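Local coordinates for polyhedrin (Simulium ubiquitum cypovirus, PDB 5A9A), which probably forms the crystalline matrix of the occlusion bodies (polyhedra) that enclose and protect cypovirus particles, at residues Arg120-Asn125 / Arg138-Arg143. Residues are numbered along the deposited sequence; the frame is centred on the assembly and turned at random.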
loop_
_atom_site.group_PDB
_atom_site.type_symbol
_atom_site.label_atom_id
_atom_site.label_comp_id
_atom_site.label_asym_id
_atom_site.label_seq_id
_atom_site.Cartn_x
_atom_site.Cartn_y
_atom_site.Cartn_z
ATOM N N ARG A 120 -3.517 -16.815 7.879
ATOM C CA ARG A 120 -2.135 -16.870 8.332
ATOM C C ARG A 120 -1.837 -15.644 9.184
ATOM O O ARG A 120 -2.068 -14.516 8.753
ATOM C CB ARG A 120 -1.166 -16.896 7.147
ATOM C CG ARG A 120 -1.370 -18.040 6.163
ATOM C CD ARG A 120 -1.008 -19.392 6.757
ATOM N NE ARG A 120 -1.054 -20.449 5.748
ATOM C CZ ARG A 120 -2.117 -21.212 5.501
ATOM N NH1 ARG A 120 -3.236 -21.054 6.198
ATOM N NH2 ARG A 120 -2.058 -22.142 4.558
ATOM N N VAL A 121 -1.341 -15.873 10.394
ATOM C CA VAL A 121 -0.843 -14.799 11.243
ATOM C C VAL A 121 0.535 -15.202 11.735
ATOM O O VAL A 121 0.687 -16.209 12.427
ATOM C CB VAL A 121 -1.759 -14.533 12.449
ATOM C CG1 VAL A 121 -1.146 -13.471 13.355
ATOM C CG2 VAL A 121 -3.146 -14.106 11.986
ATOM N N GLU A 122 1.544 -14.419 11.375
ATOM C CA GLU A 122 2.915 -14.811 11.655
ATOM C C GLU A 122 3.689 -13.719 12.377
ATOM O O GLU A 122 3.724 -12.568 11.942
ATOM C CB GLU A 122 3.624 -15.188 10.353
ATOM C CG GLU A 122 4.956 -15.893 10.559
ATOM C CD GLU A 122 5.405 -16.659 9.326
ATOM O OE1 GLU A 122 5.742 -16.012 8.311
ATOM O OE2 GLU A 122 5.418 -17.909 9.372
ATOM N N VAL A 123 4.299 -14.092 13.495
ATOM C CA VAL A 123 5.192 -13.197 14.213
ATOM C C VAL A 123 6.574 -13.331 13.594
ATOM O O VAL A 123 7.243 -14.352 13.749
ATOM C CB VAL A 123 5.247 -13.539 15.710
ATOM C CG1 VAL A 123 6.137 -12.553 16.448
ATOM C CG2 VAL A 123 3.845 -13.540 16.299
ATOM N N GLU A 124 6.991 -12.291 12.880
ATOM C CA GLU A 124 8.233 -12.328 12.120
ATOM C C GLU A 124 9.362 -11.741 12.948
ATOM O O GLU A 124 9.121 -11.182 14.018
ATOM C CB GLU A 124 8.069 -11.530 10.825
ATOM C CG GLU A 124 6.783 -11.839 10.067
ATOM C CD GLU A 124 6.781 -13.228 9.453
ATOM O OE1 GLU A 124 7.742 -13.992 9.689
ATOM O OE2 GLU A 124 5.814 -13.555 8.733
ATOM N N ASN A 125 10.593 -11.868 12.461
ATOM C CA ASN A 125 11.732 -11.277 13.149
ATOM C C ASN A 125 11.870 -9.802 12.783
ATOM O O ASN A 125 10.976 -9.228 12.160
ATOM C CB ASN A 125 13.024 -12.049 12.853
ATOM C CG ASN A 125 13.408 -12.022 11.387
ATOM O OD1 ASN A 125 13.029 -11.117 10.647
ATOM N ND2 ASN A 125 14.173 -13.022 10.963
ATOM N N ARG A 138 10.219 -18.104 3.594
ATOM C CA ARG A 138 9.136 -18.318 2.642
ATOM C C ARG A 138 7.986 -17.362 2.944
ATOM O O ARG A 138 8.051 -16.577 3.894
ATOM C CB ARG A 138 8.635 -19.767 2.704
ATOM C CG ARG A 138 9.507 -20.780 1.965
ATOM C CD ARG A 138 10.684 -21.258 2.803
ATOM N NE ARG A 138 11.463 -22.280 2.105
ATOM C CZ ARG A 138 12.452 -22.024 1.254
ATOM N NH1 ARG A 138 12.802 -20.769 0.987
ATOM N NH2 ARG A 138 13.101 -23.025 0.673
ATOM N N ALA A 139 6.936 -17.424 2.133
ATOM C CA ALA A 139 5.741 -16.630 2.385
ATOM C C ALA A 139 5.297 -16.836 3.827
ATOM O O ALA A 139 5.057 -15.874 4.560
ATOM C CB ALA A 139 4.627 -17.029 1.428
ATOM N N TRP A 140 5.195 -18.100 4.227
ATOM C CA TRP A 140 4.827 -18.448 5.593
ATOM C C TRP A 140 5.690 -19.606 6.083
ATOM O O TRP A 140 6.158 -20.418 5.287
ATOM C CB TRP A 140 3.346 -18.826 5.659
ATOM C CG TRP A 140 2.457 -17.805 5.024
ATOM C CD1 TRP A 140 1.870 -17.879 3.793
ATOM C CD2 TRP A 140 2.059 -16.548 5.585
ATOM N NE1 TRP A 140 1.128 -16.745 3.554
ATOM C CE2 TRP A 140 1.229 -15.911 4.638
ATOM C CE3 TRP A 140 2.326 -15.896 6.795
ATOM C CZ2 TRP A 140 0.667 -14.653 4.862
ATOM C CZ3 TRP A 140 1.765 -14.648 7.017
ATOM C CH2 TRP A 140 0.943 -14.040 6.055
ATOM N N GLY A 141 5.895 -19.678 7.395
ATOM C CA GLY A 141 6.782 -20.673 7.974
ATOM C C GLY A 141 6.078 -21.648 8.901
ATOM O O GLY A 141 4.861 -21.580 9.084
ATOM N N PRO A 142 6.852 -22.563 9.505
ATOM C CA PRO A 142 6.331 -23.620 10.381
ATOM C C PRO A 142 5.835 -23.116 11.740
ATOM O O PRO A 142 5.191 -23.877 12.463
ATOM C CB PRO A 142 7.538 -24.548 10.565
ATOM C CG PRO A 142 8.726 -23.693 10.316
ATOM C CD PRO A 142 8.308 -22.666 9.309
ATOM N N ARG A 143 6.125 -21.862 12.078
ATOM C CA ARG A 143 5.690 -21.288 13.350
ATOM C C ARG A 143 4.502 -20.349 13.154
ATOM O O ARG A 143 4.099 -19.635 14.074
ATOM C CB ARG A 143 6.844 -20.539 14.015
ATOM C CG ARG A 143 8.019 -21.430 14.380
ATOM C CD ARG A 143 9.288 -20.628 14.627
ATOM N NE ARG A 143 9.540 -20.408 16.051
ATOM C CZ ARG A 143 9.297 -19.270 16.697
ATOM N NH1 ARG A 143 8.790 -18.220 16.060
ATOM N NH2 ARG A 143 9.567 -19.179 17.994
HETATM O O HOH W 1 7.216 -19.447 10.976
HETATM O O HOH W 2 4.296 -16.704 14.426
#
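The loop between strands 120-124 and 145-146 packs against strand 120-124 of the antiparallel sheet of strands 57-62, 170-176, 120-124 and 145-146. Here R120 and E122 of the strand meet W140 and G141 of loop 138-143. R120 lays its CB over one face of the W140 indole. This CH-pi contact puts R120 CB 3.4 Å from the centroid of the six-membered ring, 3° off the normal. With R120 CG anti to its carbonyl carbon (chi1 -57°), CG lies over the five-membered ring, 3.7 Å from W140 CE2. The guanidinium is too far for more than a weak cation-pi attraction, and R120 NH1 bonds to the carbonyl of E117.

E122 takes the edge of the same ring: its CB lies in the ring plane, 3.9 Å from W140 CE3. E122 CG is anti to the backbone N (chi1 -168°), and the extended chain brings the carboxyl group to the loop backbone. G141 N donates to the syn lone pair of E122 OE2 at 2.7 Å. A water also donates to E122 OE2 (2.9 Å) and accepts from R143 N. E122 OE1 accepts from N130 ND2, so both carboxyl oxygens of buried E122 have partners.

Strand 145-146 pairs with strand 120-124 just after the loop. At this approach a second water bridges the strand and the loop, accepting from V123 N (2.8 Å) and donating to R143 O (3.0 Å). W140 also reaches a neighbouring subunit: its NE1 bonds to N197 OD1 of the second subunit. K172 of strand 170-176 in the same chain makes a cation-pi contact with the indole.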